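Local coordinates for protein transcriptional regulator, MerR family (Bacillus thuringiensis serovar konkukian, PDB 3GPV) that probably binds DNA and regulates transcription as a MerR-family factor, pairing a helix-turn-helix domain with a long, probably coiled-coil helix in a two-chain assembly, at residues B[77-80]-B[81-85]; B[86-89]-B[90-94]; B[119-122]-B[123-127]. One frame throughout, in Å; residues are numbered along the deposited sequence.

Contact 1: residues B[77-80]-B[81-85]; sequences QKIK and QFIDW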
loop_
_atom_site.group_PDB
_atom_site.type_symbol
_atom_site.label_atom_id
_atom_site.label_comp_id
_atom_site.label_asym_id
_atom_site.label_seq_id
_atom_site.Cartn_x
_atom_site.Cartn_y
_atom_site.Cartn_z
ATOM N N GLN B 77 14.983 -0.210 -3.657
ATOM C CA GLN B 77 16.280 0.301 -4.079
ATOM C C GLN B 77 16.651 1.608 -3.393
ATOM O O GLN B 77 17.818 1.845 -3.086
ATOM C CB GLN B 77 16.313 0.477 -5.603
ATOM C CG GLN B 77 15.533 1.669 -6.142
ATOM C CD GLN B 77 16.428 2.686 -6.842
ATOM O OE1 GLN B 77 17.139 2.356 -7.795
ATOM N NE2 GLN B 77 16.392 3.930 -6.373
ATOM N N LYS B 78 15.657 2.456 -3.154
ATOM C CA LYS B 78 15.896 3.732 -2.495
ATOM C C LYS B 78 16.138 3.512 -1.009
ATOM O O LYS B 78 16.919 4.223 -0.385
ATOM C CB LYS B 78 14.707 4.669 -2.707
ATOM C CG LYS B 78 14.513 5.074 -4.162
ATOM C CD LYS B 78 13.262 5.917 -4.352
ATOM C CE LYS B 78 13.047 6.259 -5.817
ATOM N NZ LYS B 78 11.798 7.036 -6.027
ATOM N N ILE B 79 15.472 2.517 -0.435
ATOM C CA ILE B 79 15.663 2.233 0.977
ATOM C C ILE B 79 17.099 1.760 1.179
ATOM O O ILE B 79 17.747 2.122 2.159
ATOM C CB ILE B 79 14.697 1.140 1.461
ATOM C CG1 ILE B 79 13.256 1.619 1.295
ATOM C CG2 ILE B 79 14.964 0.820 2.910
ATOM C CD1 ILE B 79 12.215 0.534 1.463
ATOM N N LYS B 80 17.593 0.957 0.241
ATOM C CA LYS B 80 18.956 0.449 0.335
ATOM C C LYS B 80 19.920 1.615 0.180
ATOM O O LYS B 80 20.954 1.672 0.843
ATOM C CB LYS B 80 19.220 -0.604 -0.747
ATOM C CG LYS B 80 20.614 -1.209 -0.680
ATOM C CD LYS B 80 20.753 -2.428 -1.581
ATOM C CE LYS B 80 20.494 -2.092 -3.050
ATOM N NZ LYS B 80 20.603 -3.298 -3.938
ATOM N N GLN B 81 19.558 2.549 -0.691
ATOM C CA GLN B 81 20.370 3.728 -0.941
ATOM C C GLN B 81 20.442 4.551 0.336
ATOM O O GLN B 81 21.468 5.166 0.643
ATOM C CB GLN B 81 19.748 4.550 -2.063
ATOM C CG GLN B 81 20.589 5.708 -2.532
ATOM C CD GLN B 81 20.126 6.232 -3.876
ATOM O OE1 GLN B 81 18.987 6.674 -4.027
ATOM N NE2 GLN B 81 21.009 6.178 -4.866
ATOM N N PHE B 82 19.342 4.549 1.083
ATOM C CA PHE B 82 19.267 5.280 2.343
ATOM C C PHE B 82 20.214 4.639 3.354
ATOM O O PHE B 82 20.913 5.321 4.100
ATOM C CB PHE B 82 17.840 5.241 2.893
ATOM C CG PHE B 82 17.732 5.684 4.321
ATOM C CD1 PHE B 82 17.856 7.026 4.657
ATOM C CD2 PHE B 82 17.543 4.757 5.337
ATOM C CE1 PHE B 82 17.796 7.444 5.988
ATOM C CE2 PHE B 82 17.482 5.162 6.667
ATOM C CZ PHE B 82 17.609 6.511 6.993
ATOM N N ILE B 83 20.217 3.313 3.370
ATOM C CA ILE B 83 21.053 2.548 4.276
ATOM C C ILE B 83 22.526 2.726 3.942
ATOM O O ILE B 83 23.347 2.952 4.830
ATOM C CB ILE B 83 20.696 1.065 4.189
ATOM C CG1 ILE B 83 19.251 0.871 4.638
ATOM C CG2 ILE B 83 21.642 0.240 5.038
ATOM C CD1 ILE B 83 18.697 -0.508 4.296
ATOM N N ASP B 84 22.856 2.621 2.659
ATOM C CA ASP B 84 24.236 2.778 2.228
ATOM C C ASP B 84 24.744 4.163 2.591
ATOM O O ASP B 84 25.873 4.309 3.053
ATOM C CB ASP B 84 24.366 2.541 0.722
ATOM C CG ASP B 84 24.098 1.098 0.334
ATOM O OD1 ASP B 84 24.481 0.194 1.105
ATOM O OD2 ASP B 84 23.519 0.864 -0.744
ATOM N N TRP B 85 23.911 5.180 2.386
ATOM C CA TRP B 85 24.296 6.546 2.728
ATOM C C TRP B 85 24.506 6.685 4.229
ATOM O O TRP B 85 25.447 7.343 4.665
ATOM C CB TRP B 85 23.229 7.556 2.293
ATOM C CG TRP B 85 23.240 7.890 0.840
ATOM C CD1 TRP B 85 24.292 7.789 -0.014
ATOM C CD2 TRP B 85 22.159 8.444 0.081
ATOM N NE1 TRP B 85 23.941 8.244 -1.259
ATOM C CE2 TRP B 85 22.635 8.654 -1.231
ATOM C CE3 TRP B 85 20.834 8.787 0.384
ATOM C CZ2 TRP B 85 21.832 9.192 -2.244
ATOM C CZ3 TRP B 85 20.032 9.324 -0.625
ATOM C CH2 TRP B 85 20.537 9.520 -1.923
#
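I79 and I83, one helical turn apart, show how a helix builds an apolar face from i to i+4 pairs. Their side chains cross obliquely, with I79 CG2 4.2 Å from I83 CD1. In I83 the CG1 branch lies beside its own backbone N (chi1 -63°), which lays that branch back along the preceding turn, 3.2 Å from I79 O. Both isoleucines also pack on I66 of helix 57-70, and I83 reaches L41 and P43. F82 CB sits 3.2 Å from I79 O, and the side chain of F82 packs on L99 and M100 of helix 93-128 and on Y128 of the second subunit.

The backbone supplies four i to i+4 hydrogen bonds, from the amides of Q81, F82, I83 and D84 to the carbonyls of Q77, K78, I79 and K80. The last is the straightest, D84 N to K80 O at 2.8 Å with an N-H...O angle of 166°.

On the polar side, K80 and D84 run side by side in the same direction. The carboxylate meets the lysine's aliphatic stem, K80 CG to D84 OD2 3.6 Å, while K80 NZ stays 6.0 Å from D84 OD2; any attraction between the charges is therefore probably a longer-range one. This division into an apolar and a polar face is that of an amphipathic helix, here helix 76-88, most of which falls within the MerR-type helix-turn-helix family region, probably DNA-binding.

Contact 2: residues B[86-89]-B[90-94]; sequences SMEG and DSTIL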
loop_
_atom_site.group_PDB
_atom_site.type_symbol
_atom_site.label_atom_id
_atom_site.label_comp_id
_atom_site.label_asym_id
_atom_site.label_seq_id
_atom_site.Cartn_x
_atom_site.Cartn_y
_atom_site.Cartn_z
ATOM N N SER B 86 23.619 6.079 5.016
ATOM C CA SER B 86 23.736 6.139 6.468
ATOM C C SER B 86 25.054 5.505 6.890
ATOM O O SER B 86 25.677 5.934 7.850
ATOM C CB SER B 86 22.569 5.397 7.133
ATOM O OG SER B 86 21.330 5.993 6.796
HETATM N N MSE B 87 25.481 4.492 6.146
HETATM C CA MSE B 87 26.725 3.779 6.450
HETATM C C MSE B 87 27.969 4.616 6.094
HETATM O O MSE B 87 28.991 4.551 6.774
HETATM C CB MSE B 87 26.767 2.449 5.691
HETATM C CG MSE B 87 25.687 1.437 6.085
HETATM SE SE MSE B 87 25.877 0.807 7.871
HETATM C CE MSE B 87 24.674 2.013 8.839
ATOM N N GLU B 88 27.857 5.408 5.028
ATOM C CA GLU B 88 28.956 6.260 4.576
ATOM C C GLU B 88 29.305 7.371 5.557
ATOM O O GLU B 88 30.367 7.980 5.443
ATOM C CB GLU B 88 28.641 6.879 3.208
ATOM C CG GLU B 88 28.558 5.873 2.084
ATOM C CD GLU B 88 28.045 6.478 0.792
ATOM O OE1 GLU B 88 28.632 7.470 0.323
ATOM O OE2 GLU B 88 27.055 5.959 0.236
ATOM N N GLY B 89 28.422 7.646 6.513
ATOM C CA GLY B 89 28.711 8.686 7.488
ATOM C C GLY B 89 28.045 10.021 7.215
ATOM O O GLY B 89 27.307 10.166 6.243
ATOM N N ASP B 90 28.325 11.004 8.067
ATOM C CA ASP B 90 27.731 12.330 7.936
ATOM C C ASP B 90 28.111 13.090 6.673
ATOM O O ASP B 90 27.787 14.266 6.541
ATOM C CB ASP B 90 28.051 13.181 9.171
ATOM C CG ASP B 90 29.538 13.336 9.405
ATOM O OD1 ASP B 90 30.237 12.305 9.487
ATOM O OD2 ASP B 90 30.009 14.490 9.516
ATOM N N SER B 91 28.784 12.423 5.741
ATOM C CA SER B 91 29.160 13.073 4.492
ATOM C C SER B 91 27.973 13.014 3.530
ATOM O O SER B 91 28.005 13.600 2.448
ATOM C CB SER B 91 30.370 12.379 3.857
ATOM O OG SER B 91 30.008 11.142 3.268
ATOM N N THR B 92 26.928 12.298 3.932
ATOM C CA THR B 92 25.729 12.158 3.114
ATOM C C THR B 92 24.507 12.734 3.829
ATOM O O THR B 92 23.371 12.494 3.425
ATOM C CB THR B 92 25.441 10.684 2.803
ATOM O OG1 THR B 92 25.172 9.990 4.027
ATOM C CG2 THR B 92 26.630 10.041 2.112
ATOM N N ILE B 93 24.752 13.498 4.889
ATOM C CA ILE B 93 23.680 14.096 5.673
ATOM C C ILE B 93 22.671 14.867 4.823
ATOM O O ILE B 93 21.470 14.781 5.062
ATOM C CB ILE B 93 24.249 15.036 6.750
ATOM C CG1 ILE B 93 23.118 15.574 7.632
ATOM C CG2 ILE B 93 24.992 16.180 6.097
ATOM C CD1 ILE B 93 22.513 14.547 8.563
ATOM N N LEU B 94 23.152 15.617 3.834
ATOM C CA LEU B 94 22.258 16.384 2.977
ATOM C C LEU B 94 21.449 15.459 2.073
ATOM O O LEU B 94 20.278 15.720 1.799
ATOM C CB LEU B 94 23.051 17.381 2.123
ATOM C CG LEU B 94 23.891 18.423 2.865
ATOM C CD1 LEU B 94 24.468 19.389 1.849
ATOM C CD2 LEU B 94 23.053 19.171 3.891
#
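T92 lays its methyl group against the side chain of E88, the two chains crossing at about a right angle. T92 CG2 is 3.9 Å from E88 CB and 3.7 Å from E88 OE1, so the methyl meets both the root and one carboxylate oxygen of the extended glutamate. The other branch of T92 turns to the backbone: with chi1 at 63°, OG1 sits between the backbone N and the carbonyl carbon and comes 3.1 Å from G89 O. Which acceptor takes its proton is not settled, because OG1 is also hydrogen-bonded to W85 O in the last turn of helix 76-88; R96 NE donates to the same hydroxyl.

The bond whose direction is plain runs between backbones. T92 N donates to G89 O at 3.2 Å with an N-H...O angle of 156°, closing the short turn through D90 and S91. S91 OG stands farther off, 3.9 Å from E88 O. G89 is the first residue to leave the helical conformation, and its phi of 100° swings the chain away from helix 76-88, a conformation that glycine, having no side chain, takes without crowding the carbonyl oxygen of E88.

T92 then occupies the N-cap position of helix 93-128, although its side chain makes no capping bond. The chemistry implies a bend tied across its mouth: W85 O, in the last turn of helix 76-88, and G89 O, just past its end, converge on one threonine at the start of the next helix, and this buried residue has polar partners for its hydroxyl from W85 of the first helix and R96 of the second.

Contact 3: residues B[119-122]-B[123-127]; sequences KKIQ and QKIAK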
loop_
_atom_site.group_PDB
_atom_site.type_symbol
_atom_site.label_atom_id
_atom_site.label_comp_id
_atom_site.label_asym_id
_atom_site.label_seq_id
_atom_site.Cartn_x
_atom_site.Cartn_y
_atom_site.Cartn_z
ATOM N N LYS B 119 -13.520 8.171 2.043
ATOM C CA LYS B 119 -14.773 8.855 1.720
ATOM C C LYS B 119 -15.617 8.025 0.740
ATOM O O LYS B 119 -16.837 7.928 0.865
ATOM C CB LYS B 119 -14.465 10.242 1.137
ATOM C CG LYS B 119 -15.690 11.111 0.891
ATOM C CD LYS B 119 -15.330 12.486 0.308
ATOM C CE LYS B 119 -16.595 13.293 -0.035
ATOM N NZ LYS B 119 -16.297 14.629 -0.643
ATOM N N LYS B 120 -14.955 7.405 -0.226
ATOM C CA LYS B 120 -15.663 6.583 -1.191
ATOM C C LYS B 120 -16.280 5.354 -0.515
ATOM O O LYS B 120 -17.434 5.025 -0.773
ATOM C CB LYS B 120 -14.710 6.170 -2.311
ATOM C CG LYS B 120 -14.252 7.346 -3.160
ATOM C CD LYS B 120 -13.130 6.952 -4.089
ATOM C CE LYS B 120 -12.734 8.107 -4.996
ATOM N NZ LYS B 120 -11.584 7.727 -5.858
ATOM N N ILE B 121 -15.518 4.687 0.352
ATOM C CA ILE B 121 -16.026 3.510 1.060
ATOM C C ILE B 121 -17.222 3.892 1.920
ATOM O O ILE B 121 -18.189 3.149 1.995
ATOM C CB ILE B 121 -14.961 2.859 2.016
ATOM C CG1 ILE B 121 -13.940 2.028 1.238
ATOM C CG2 ILE B 121 -15.647 1.910 2.992
ATOM C CD1 ILE B 121 -13.024 2.816 0.442
ATOM N N GLN B 122 -17.135 5.039 2.589
ATOM C CA GLN B 122 -18.203 5.511 3.465
ATOM C C GLN B 122 -19.473 5.842 2.683
ATOM O O GLN B 122 -20.580 5.553 3.132
ATOM C CB GLN B 122 -17.722 6.734 4.258
ATOM C CG GLN B 122 -16.549 6.433 5.200
ATOM C CD GLN B 122 -16.213 7.613 6.123
ATOM O OE1 GLN B 122 -16.095 8.748 5.681
ATOM N NE2 GLN B 122 -16.044 7.330 7.409
ATOM N N GLN B 123 -19.315 6.439 1.509
ATOM C CA GLN B 123 -20.469 6.761 0.676
ATOM C C GLN B 123 -21.168 5.452 0.279
ATOM O O GLN B 123 -22.394 5.371 0.260
ATOM C CB GLN B 123 -20.019 7.510 -0.588
ATOM C CG GLN B 123 -21.164 7.998 -1.492
ATOM C CD GLN B 123 -22.153 8.913 -0.773
ATOM O OE1 GLN B 123 -23.043 8.445 -0.069
ATOM N NE2 GLN B 123 -21.993 10.223 -0.948
ATOM N N LYS B 124 -20.381 4.428 -0.039
ATOM C CA LYS B 124 -20.950 3.145 -0.423
ATOM C C LYS B 124 -21.718 2.575 0.758
ATOM O O LYS B 124 -22.764 1.953 0.591
ATOM C CB LYS B 124 -19.839 2.186 -0.844
ATOM C CG LYS B 124 -20.325 0.852 -1.389
ATOM C CD LYS B 124 -21.174 1.012 -2.643
ATOM C CE LYS B 124 -20.363 1.583 -3.781
ATOM N NZ LYS B 124 -21.147 1.723 -5.038
ATOM N N ILE B 125 -21.193 2.795 1.956
ATOM C CA ILE B 125 -21.846 2.311 3.163
ATOM C C ILE B 125 -23.193 2.995 3.330
ATOM O O ILE B 125 -24.204 2.346 3.579
ATOM C CB ILE B 125 -20.963 2.559 4.417
ATOM C CG1 ILE B 125 -19.774 1.591 4.397
ATOM C CG2 ILE B 125 -21.792 2.387 5.690
ATOM C CD1 ILE B 125 -18.719 1.867 5.444
ATOM N N ALA B 126 -23.201 4.313 3.190
ATOM C CA ALA B 126 -24.428 5.084 3.310
ATOM C C ALA B 126 -25.455 4.551 2.307
ATOM O O ALA B 126 -26.618 4.347 2.644
ATOM C CB ALA B 126 -24.139 6.574 3.040
ATOM N N LYS B 127 -25.002 4.331 1.075
ATOM C CA LYS B 127 -25.842 3.817 0.004
ATOM C C LYS B 127 -26.455 2.471 0.371
ATOM O O LYS B 127 -27.663 2.299 0.287
ATOM C CB LYS B 127 -25.028 3.666 -1.282
ATOM C CG LYS B 127 -25.793 3.019 -2.421
ATOM C CD LYS B 127 -24.968 2.950 -3.689
ATOM C CE LYS B 127 -25.734 2.239 -4.791
ATOM N NZ LYS B 127 -24.992 2.296 -6.068
#
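I121 and I125 lie one turn apart near the end of helix 93-128, in a predicted coiled coil, and form part of the helix face that packs on the second subunit. Their apolar contact runs from I121 CG2 to I125 CD1, 3.9 Å. The CG2 branch of I121 is anti to its backbone N and leans on toward the next turn. Across the subunit boundary, I121 packs on C68 and I125 on M100 of the second subunit, while the side chains of K120 and K124 pack on E64 and M65 of the second subunit.

A polar side chain, Q122, borders this face; it stretches out beyond CG, and its NE2 is hydrogen-bonded to E104 OE2 of the second subunit, adding a directed bond between the chains to the apolar packing.

Along the backbone, the amides of Q123, K124, I125 and A126 each donate to the carbonyl four residues earlier. The bond from A126 N to Q122 O is 2.9 Å long, with an N-H...O angle of 164°, the straightest of the four. I121 O, which accepts from I125 N at 3.0 Å, is also approached by the donor residue's own side chain: I125 CG1 lies 3.3 Å from I121 O.

The three contacts follow one another along the chain, each closing before the next opens. Contacts 1 and 2 share helix 76-88, with centres 11 Å apart, and touch through W85 and T92. Contact 2 makes the bend into helix 93-128, which carries contact 3 far away: its centre is about 39 Å from that of contact 1 and 47 Å from that of contact 2, on the opposite side of the chain's centre. In the dimer the far end of the partner's long helix comes back to this region: Y128 of the second subunit packs on F82 and I93. The long helix thus links the probable DNA-binding region of one chain to the same region of its partner.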